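Putative NADPH-dependent oxidoreductase (Desulfitobacterium hafniense DCB-2, PDB 3DB2) probably catalyses an NADPH-dependent oxidation or reduction, with a Rossmann-type domain for the dinucleotide and a GFO/IDH/MocA-type C-terminal domain. Local coordinates at residues M2-V6 and A311-N316; V67-T73 and K91-E96. All blocks are in the same frame, centred on the assembly; numbering follows the deposited sequence.

Interaction 1 of 2, residues M2-V6 and A311-N316; sequences MYNPV and ADVIRN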
HETATM    1  N   MSE C   2     -20.596 -32.326  24.311  1.00 58.06           N
HETATM    2  CA  MSE C   2     -21.199 -32.719  23.040  1.00 62.08           C
HETATM    3  C   MSE C   2     -20.662 -34.100  22.646  1.00 60.11           C
HETATM    4  O   MSE C   2     -20.456 -34.942  23.526  1.00 61.07           O
HETATM    5  CB  MSE C   2     -20.910 -31.697  21.937  1.00 65.14           C
HETATM    6  CG  MSE C   2     -19.438 -31.349  21.752  1.00 68.29           C
HETATM    7 SE   MSE C   2     -19.121 -29.634  20.882  0.75 75.58          SE
HETATM    8  CE  MSE C   2     -19.542 -28.495  22.407  1.00 60.77           C
ATOM      9  N   TYR C   3     -20.450 -34.266  21.349  1.00 53.89           N
ATOM     10  CA  TYR C   3     -19.925 -35.487  20.753  1.00 51.17           C
ATOM     11  C   TYR C   3     -18.708 -36.034  21.502  1.00 48.52           C
ATOM     12  O   TYR C   3     -18.069 -35.320  22.273  1.00 45.44           O
ATOM     13  CB  TYR C   3     -19.598 -35.270  19.285  1.00 50.26           C
ATOM     14  CG  TYR C   3     -18.599 -34.278  18.767  1.00 44.14           C
ATOM     15  CD1 TYR C   3     -17.271 -34.201  19.174  1.00 43.03           C
ATOM     16  CD2 TYR C   3     -19.016 -33.376  17.785  1.00 42.17           C
ATOM     17  CE1 TYR C   3     -16.391 -33.271  18.651  1.00 40.85           C
ATOM     18  CE2 TYR C   3     -18.156 -32.444  17.252  1.00 38.08           C
ATOM     19  CZ  TYR C   3     -16.854 -32.398  17.688  1.00 39.66           C
ATOM     20  OH  TYR C   3     -16.022 -31.459  17.146  1.00 33.08           O
ATOM     21  N   ASN C   4     -18.391 -37.304  21.256  1.00 44.43           N
ATOM     22  CA  ASN C   4     -17.138 -37.888  21.735  1.00 45.59           C
ATOM     23  C   ASN C   4     -16.001 -36.975  21.304  1.00 40.74           C
ATOM     24  O   ASN C   4     -15.982 -36.641  20.120  1.00 29.91           O
ATOM     25  CB  ASN C   4     -17.001 -39.286  21.141  1.00 49.80           C
ATOM     26  CG  ASN C   4     -16.049 -40.218  21.850  1.00 53.65           C
ATOM     27  OD1 ASN C   4     -14.831 -40.147  21.656  1.00 54.59           O
ATOM     28  ND2 ASN C   4     -16.616 -41.098  22.675  1.00 56.58           N
ATOM     29  N   PRO C   5     -15.120 -36.542  22.183  1.00 39.26           N
ATOM     30  CA  PRO C   5     -13.968 -35.749  21.751  1.00 35.74           C
ATOM     31  C   PRO C   5     -13.090 -36.485  20.745  1.00 30.96           C
ATOM     32  O   PRO C   5     -12.921 -37.700  20.843  1.00 24.22           O
ATOM     33  CB  PRO C   5     -13.158 -35.531  23.029  1.00 33.13           C
ATOM     34  CG  PRO C   5     -14.220 -35.607  24.090  1.00 40.14           C
ATOM     35  CD  PRO C   5     -15.148 -36.704  23.647  1.00 38.43           C
ATOM     36  N   VAL C   6     -12.559 -35.740  19.783  1.00 28.05           N
ATOM     37  CA  VAL C   6     -11.762 -36.340  18.710  1.00 22.25           C
ATOM     38  C   VAL C   6     -10.359 -36.515  19.270  1.00 20.82           C
ATOM     39  O   VAL C   6      -9.858 -35.554  19.860  1.00 22.68           O
ATOM     40  CB  VAL C   6     -11.715 -35.500  17.421  1.00 25.65           C
ATOM     41  CG1 VAL C   6     -10.580 -35.949  16.502  1.00 22.33           C
ATOM     42  CG2 VAL C   6     -13.018 -35.564  16.640  1.00 23.12           C
ATOM     43  N   ALA C 311     -12.325 -31.422  13.791  1.00 16.94           N
ATOM     44  CA  ALA C 311     -13.058 -32.321  14.654  1.00 20.97           C
ATOM     45  C   ALA C 311     -14.550 -32.290  14.319  1.00 21.09           C
ATOM     46  O   ALA C 311     -15.153 -33.358  14.255  1.00 24.20           O
ATOM     47  CB  ALA C 311     -12.921 -31.971  16.126  1.00 19.05           C
ATOM     48  N   ASP C 312     -15.069 -31.082  14.104  1.00 23.52           N
ATOM     49  CA  ASP C 312     -16.483 -30.961  13.718  1.00 24.61           C
ATOM     50  C   ASP C 312     -16.744 -31.693  12.413  1.00 24.45           C
ATOM     51  O   ASP C 312     -17.742 -32.419  12.289  1.00 23.86           O
ATOM     52  CB  ASP C 312     -16.893 -29.500  13.589  1.00 27.48           C
ATOM     53  CG  ASP C 312     -17.185 -28.867  14.935  1.00 29.59           C
ATOM     54  OD1 ASP C 312     -17.016 -29.531  15.966  1.00 30.74           O
ATOM     55  OD2 ASP C 312     -17.584 -27.685  14.978  1.00 34.05           O
ATOM     56  N   VAL C 313     -15.881 -31.516  11.399  1.00 21.93           N
ATOM     57  CA  VAL C 313     -16.102 -32.261  10.165  1.00 17.05           C
ATOM     58  C   VAL C 313     -15.778 -33.746  10.257  1.00 21.41           C
ATOM     59  O   VAL C 313     -16.298 -34.559   9.484  1.00 25.06           O
ATOM     60  CB  VAL C 313     -15.330 -31.619   8.986  1.00 26.39           C
ATOM     61  CG1 VAL C 313     -15.833 -30.183   8.863  1.00 24.33           C
ATOM     62  CG2 VAL C 313     -13.840 -31.728   9.187  1.00 23.93           C
ATOM     63  N   ILE C 314     -14.932 -34.175  11.185  1.00 22.90           N
ATOM     64  CA  ILE C 314     -14.753 -35.632  11.334  1.00 24.96           C
ATOM     65  C   ILE C 314     -16.010 -36.234  11.948  1.00 25.32           C
ATOM     66  O   ILE C 314     -16.457 -37.281  11.488  1.00 27.89           O
ATOM     67  CB  ILE C 314     -13.523 -35.995  12.171  1.00 21.99           C
ATOM     68  CG1 ILE C 314     -12.180 -35.846  11.429  1.00 23.15           C
ATOM     69  CG2 ILE C 314     -13.540 -37.410  12.744  1.00 28.53           C
ATOM     70  CD1 ILE C 314     -11.035 -35.647  12.427  1.00 22.90           C
ATOM     71  N   ARG C 315     -16.602 -35.579  12.945  1.00 25.64           N
ATOM     72  CA  ARG C 315     -17.744 -36.145  13.646  1.00 24.85           C
ATOM     73  C   ARG C 315     -19.047 -35.956  12.871  1.00 31.80           C
ATOM     74  O   ARG C 315     -19.912 -36.839  12.916  1.00 35.25           O
ATOM     75  CB  ARG C 315     -17.892 -35.551  15.042  1.00 22.55           C
ATOM     76  CG  ARG C 315     -16.828 -35.990  16.041  1.00 27.51           C
ATOM     77  CD  ARG C 315     -17.256 -37.229  16.833  1.00 26.45           C
ATOM     78  NE  ARG C 315     -16.234 -37.728  17.738  1.00 24.13           N
ATOM     79  CZ  ARG C 315     -15.220 -38.514  17.432  1.00 25.33           C
ATOM     80  NH1 ARG C 315     -15.067 -38.929  16.187  1.00 22.94           N
ATOM     81  NH2 ARG C 315     -14.301 -38.945  18.289  1.00 28.35           N
ATOM     82  N   ASN C 316     -19.201 -34.835  12.182  1.00 27.07           N
ATOM     83  CA  ASN C 316     -20.489 -34.426  11.640  1.00 31.48           C
ATOM     84  C   ASN C 316     -20.517 -34.383  10.118  1.00 31.36           C
ATOM     85  O   ASN C 316     -21.568 -34.140   9.517  1.00 40.54           O
ATOM     86  CB  ASN C 316     -20.883 -33.038  12.148  1.00 33.47           C
ATOM     87  CG  ASN C 316     -20.907 -32.852  13.646  1.00 35.87           C
ATOM     88  OD1 ASN C 316     -21.233 -33.755  14.418  1.00 46.69           O
ATOM     89  ND2 ASN C 316     -20.586 -31.658  14.130  1.00 37.93           N
TER

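Interaction 2 of 2, residues V67-T73 and K91-E96; sequences VEMVIIT and KHIYVE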
ATOM      1  N   VAL C  67      -6.094 -42.270  17.934  1.00 20.10           N
ATOM      2  CA  VAL C  67      -5.616 -41.071  17.217  1.00 23.91           C
ATOM      3  C   VAL C  67      -6.425 -40.945  15.923  1.00 19.44           C
ATOM      4  O   VAL C  67      -6.230 -41.759  15.028  1.00 21.09           O
ATOM      5  CB  VAL C  67      -4.115 -41.105  16.938  1.00 22.09           C
ATOM      6  CG1 VAL C  67      -3.718 -40.062  15.896  1.00 16.64           C
ATOM      7  CG2 VAL C  67      -3.379 -40.845  18.239  1.00 18.46           C
ATOM      8  N   GLU C  68      -7.318 -39.955  15.886  1.00 20.67           N
ATOM      9  CA  GLU C  68      -8.177 -39.761  14.725  1.00 22.42           C
ATOM     10  C   GLU C  68      -7.610 -38.681  13.788  1.00 19.34           C
ATOM     11  O   GLU C  68      -7.851 -38.741  12.578  1.00 22.28           O
ATOM     12  CB  GLU C  68      -9.606 -39.404  15.139  1.00 20.04           C
ATOM     13  CG  GLU C  68     -10.197 -40.340  16.184  1.00 27.73           C
ATOM     14  CD  GLU C  68     -11.629 -39.986  16.520  1.00 31.58           C
ATOM     15  OE1 GLU C  68     -12.474 -40.105  15.605  1.00 30.18           O
ATOM     16  OE2 GLU C  68     -11.899 -39.612  17.682  1.00 30.61           O
HETATM   17  N   MSE C  69      -6.917 -37.724  14.379  1.00 15.76           N
HETATM   18  CA  MSE C  69      -6.413 -36.567  13.646  1.00 11.30           C
HETATM   19  C   MSE C  69      -4.980 -36.280  14.114  1.00 17.81           C
HETATM   20  O   MSE C  69      -4.679 -36.359  15.312  1.00 19.53           O
HETATM   21  CB  MSE C  69      -7.216 -35.305  14.004  1.00 17.18           C
HETATM   22  CG  MSE C  69      -6.747 -34.056  13.250  1.00 23.46           C
HETATM   23 SE   MSE C  69      -7.225 -32.380  14.144  0.75 22.80          SE
HETATM   24  CE  MSE C  69      -8.942 -32.870  14.852  1.00 13.34           C
ATOM     25  N   VAL C  70      -4.120 -35.914  13.181  1.00 16.99           N
ATOM     26  CA  VAL C  70      -2.787 -35.432  13.537  1.00 18.53           C
ATOM     27  C   VAL C  70      -2.702 -33.915  13.329  1.00 18.95           C
ATOM     28  O   VAL C  70      -3.310 -33.337  12.436  1.00 18.47           O
ATOM     29  CB  VAL C  70      -1.675 -36.116  12.736  1.00 19.09           C
ATOM     30  CG1 VAL C  70      -1.622 -37.616  13.045  1.00 18.69           C
ATOM     31  CG2 VAL C  70      -1.868 -35.924  11.235  1.00 14.82           C
ATOM     32  N   ILE C  71      -1.890 -33.300  14.182  1.00 17.52           N
ATOM     33  CA  ILE C  71      -1.645 -31.850  14.176  1.00 14.89           C
ATOM     34  C   ILE C  71      -0.170 -31.653  13.866  1.00 19.42           C
ATOM     35  O   ILE C  71       0.702 -31.842  14.727  1.00 18.57           O
ATOM     36  CB  ILE C  71      -2.099 -31.269  15.513  1.00 15.28           C
ATOM     37  CG1 ILE C  71      -3.622 -31.461  15.726  1.00 16.61           C
ATOM     38  CG2 ILE C  71      -1.696 -29.802  15.655  1.00 20.17           C
ATOM     39  CD1 ILE C  71      -4.098 -31.141  17.105  1.00 17.54           C
ATOM     40  N   ILE C  72       0.140 -31.329  12.617  1.00 17.77           N
ATOM     41  CA  ILE C  72       1.468 -31.335  12.044  1.00 16.88           C
ATOM     42  C   ILE C  72       2.085 -29.945  12.066  1.00 19.27           C
ATOM     43  O   ILE C  72       1.643 -29.046  11.346  1.00 18.23           O
ATOM     44  CB  ILE C  72       1.449 -31.881  10.595  1.00 17.38           C
ATOM     45  CG1 ILE C  72       0.885 -33.304  10.568  1.00 16.29           C
ATOM     46  CG2 ILE C  72       2.796 -31.811   9.892  1.00 16.58           C
ATOM     47  CD1 ILE C  72       0.595 -33.835   9.182  1.00 12.83           C
ATOM     48  N   THR C  73       3.100 -29.786  12.887  1.00 19.66           N
ATOM     49  CA  THR C  73       3.835 -28.539  13.058  1.00 23.76           C
ATOM     50  C   THR C  73       5.329 -28.792  12.850  1.00 25.75           C
ATOM     51  O   THR C  73       6.139 -28.389  13.677  1.00 31.20           O
ATOM     52  CB  THR C  73       3.595 -27.921  14.442  1.00 18.79           C
ATOM     53  OG1 THR C  73       3.835 -28.867  15.480  1.00 22.83           O
ATOM     54  CG2 THR C  73       2.127 -27.532  14.687  1.00 23.24           C
ATOM     55  N   LYS C  91      -5.376 -41.274   9.044  1.00 18.18           N
ATOM     56  CA  LYS C  91      -5.565 -40.132   9.947  1.00 20.70           C
ATOM     57  C   LYS C  91      -5.955 -38.857   9.192  1.00 15.84           C
ATOM     58  O   LYS C  91      -5.368 -38.563   8.173  1.00 17.66           O
ATOM     59  CB  LYS C  91      -4.306 -39.878  10.764  1.00 19.68           C
ATOM     60  CG  LYS C  91      -3.669 -41.112  11.411  1.00 20.65           C
ATOM     61  CD  LYS C  91      -4.678 -41.961  12.180  1.00 21.35           C
ATOM     62  CE  LYS C  91      -3.927 -42.959  13.075  1.00 24.47           C
ATOM     63  NZ  LYS C  91      -4.920 -43.752  13.859  1.00 24.96           N
ATOM     64  N   HIS C  92      -6.941 -38.170   9.743  1.00 19.68           N
ATOM     65  CA  HIS C  92      -7.344 -36.829   9.310  1.00 13.53           C
ATOM     66  C   HIS C  92      -6.224 -35.850   9.626  1.00 16.05           C
ATOM     67  O   HIS C  92      -5.431 -36.018  10.557  1.00 17.35           O
ATOM     68  CB  HIS C  92      -8.679 -36.483   9.953  1.00 19.88           C
ATOM     69  CG  HIS C  92      -9.718 -37.534   9.668  1.00 25.02           C
ATOM     70  ND1 HIS C  92     -10.436 -38.202  10.638  1.00 30.23           N
ATOM     71  CD2 HIS C  92     -10.145 -38.099   8.530  1.00 25.58           C
ATOM     72  CE1 HIS C  92     -11.264 -39.076  10.088  1.00 25.33           C
ATOM     73  NE2 HIS C  92     -11.121 -39.037   8.766  1.00 27.48           N
ATOM     74  N   ILE C  93      -6.099 -34.767   8.830  1.00 13.87           N
ATOM     75  CA  ILE C  93      -4.902 -33.970   8.816  1.00 13.95           C
ATOM     76  C   ILE C  93      -5.181 -32.512   9.174  1.00 21.31           C
ATOM     77  O   ILE C  93      -5.990 -31.865   8.511  1.00 17.44           O
ATOM     78  CB  ILE C  93      -4.246 -33.980   7.422  1.00 19.13           C
ATOM     79  CG1 ILE C  93      -3.882 -35.357   6.847  1.00 20.03           C
ATOM     80  CG2 ILE C  93      -3.039 -33.060   7.428  1.00 16.47           C
ATOM     81  CD1 ILE C  93      -2.784 -36.069   7.615  1.00 17.52           C
ATOM     82  N   TYR C  94      -4.498 -32.021  10.188  1.00 16.59           N
ATOM     83  CA  TYR C  94      -4.262 -30.592  10.403  1.00 19.58           C
ATOM     84  C   TYR C  94      -2.767 -30.386  10.095  1.00 21.12           C
ATOM     85  O   TYR C  94      -1.883 -31.039  10.652  1.00 19.26           O
ATOM     86  CB  TYR C  94      -4.738 -30.099  11.778  1.00 17.05           C
ATOM     87  CG  TYR C  94      -4.406 -28.630  11.958  1.00 17.89           C
ATOM     88  CD1 TYR C  94      -3.181 -28.209  12.472  1.00 19.30           C
ATOM     89  CD2 TYR C  94      -5.320 -27.655  11.601  1.00 20.45           C
ATOM     90  CE1 TYR C  94      -2.843 -26.897  12.638  1.00 21.92           C
ATOM     91  CE2 TYR C  94      -5.005 -26.310  11.760  1.00 26.06           C
ATOM     92  CZ  TYR C  94      -3.783 -25.952  12.280  1.00 20.46           C
ATOM     93  OH  TYR C  94      -3.426 -24.635  12.451  1.00 28.90           O
ATOM     94  N   VAL C  95      -2.480 -29.423   9.222  1.00 16.14           N
ATOM     95  CA  VAL C  95      -1.116 -28.996   8.975  1.00 13.96           C
ATOM     96  C   VAL C  95      -1.047 -27.458   9.060  1.00 19.43           C
ATOM     97  O   VAL C  95      -1.953 -26.721   8.666  1.00 16.05           O
ATOM     98  CB  VAL C  95      -0.524 -29.534   7.669  1.00 14.62           C
ATOM     99  CG1 VAL C  95      -1.164 -28.961   6.431  1.00 15.55           C
ATOM    100  CG2 VAL C  95       0.989 -29.286   7.610  1.00 17.34           C
ATOM    101  N   GLU C  96       0.052 -26.974   9.641  1.00 17.53           N
ATOM    102  CA  GLU C  96       0.242 -25.543   9.771  1.00 16.89           C
ATOM    103  C   GLU C  96       0.490 -24.965   8.380  1.00 19.28           C
ATOM    104  O   GLU C  96       0.900 -25.628   7.431  1.00 20.82           O
ATOM    105  CB  GLU C  96       1.449 -25.136  10.599  1.00 25.22           C
ATOM    106  CG  GLU C  96       1.058 -24.612  11.966  1.00 31.33           C
ATOM    107  CD  GLU C  96       0.105 -23.435  11.864  1.00 37.57           C
ATOM    108  OE1 GLU C  96      -0.011 -22.755  10.822  1.00 36.14           O
ATOM    109  OE2 GLU C  96      -0.563 -23.210  12.896  1.00 39.68           O
TER

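Interaction 1 of 2, residues M2-V6 and A311-N316
Tyr3 and Arg315 carry most of this contact, in which the loop leading into strand 6-11 lies on the last turns of helix 302-316. Three hydrogen bonds cross it. Tyr3 OH gives a very short one to Asp312 OD1, at 2.5 Å; the carboxylate stands at right angles to the ring and meets it at the edge, and OD1 also takes a salt bridge from Lys29. Arg315 supplies the other two. Its NE points at Asn4 O, 2.6 Å away and nearly in the guanidinium plane, while NH2 reaches Pro5 O at 3.2 Å, coming from above that carbonyl's plane along a more bent path (137° at the hydrogen).

A CH-pi contact lies beside these bonds: Arg315 CG sits 3.5 Å from the centroid of the Tyr3 ring, almost straight over it. A bend at chi2 (-92°) then turns the arginine off the ring and up to the loop carbonyls. Apolar packing fills in beside it, with Val6 CG2 centred over one guanidinium face and 3.6 Å from Ala311 CB.

Were Arg315 an alanine, the Asn4 and Pro5 carbonyls would probably lose these donors, Glu68 its charged partner, and the Tyr3 ring the methylene over its centre. Charge is paired at both ends, Arg315 with Glu68 and Asp312 with Lys29, which would be expected to keep both side chains ionised.

Interaction 2 of 2, residues V67-T73 and K91-E96
Lys91 and Val67 meet because the lysine chain folds back: its first torsion sets CG beside its own backbone N, and a second turn at chi2 (-50°) carries the otherwise extended chain across Val67. There NZ bonds to Val67 O at 2.7 Å, in the carbonyl plane, and it also reaches the carbonyl of Arg64. In Tyr94, CG lies opposite the backbone N (chi1 177°), which lays the ring along its strand, with CD1 3.9 Å from Ile71 CG2.

Strands 69-72 and 92-96 run parallel, their axes 12° apart. Five backbone hydrogen bonds join them in regular parallel register: His92 N to Glu68 O, Val70 N to His92 O, Tyr94 N to Val70 O, Ile72 N to Tyr94 O and Glu96 N to Ile72 O. Tyr94 N lies nearly on the line of the Val70 C=O bond, 2.9 Å from Val70 O.

One face of the pair carries Met69, Ile71, His92 and Tyr94; the selenium of Met69, a selenomethionine, lies alongside Tyr94 CB at 4.1 Å. On the other face Val70 CG2 lies 3.7 Å from Ile93 CD1, and Ile72 CG2 meets Val95 CG2 at 3.9 Å.

With helix 79-88 as the crossover, this is a beta-alpha-beta unit of the Rossmann fold. Strand 6-11 flanks 69-72, and Thr73 OG1 bonds to Gly12 O in a glycine-rich turn consistent with a dinucleotide-binding motif. Strand 120-123 flanks 92-96. Helices 302-316 and 15-24 cover the face of Met69 and Tyr94; Tyr94 OH bonds to Glu306 on the first, and Glu96 OE2 to Trp16 on the second.

From the N terminus, residues 2-6 enter the first strand of the Rossmann sheet, and interaction 1 closes the long loop that ends when helix 302-316 returns to them, 305 residues later. Interaction 2 is nested inside that loop: it closes the short path from strand 69-72 through helix 79-88 to strand 92-96. The long loop also takes in all but the last short strand of the large mixed sheet, so its closure brings a late helix back onto the parallel sheet. The two contacts touch, their centres about 14 Å apart: Arg315 NH2 forms a 2.6 Å salt bridge with Glu68 OE2, and Ile314 packs on His92.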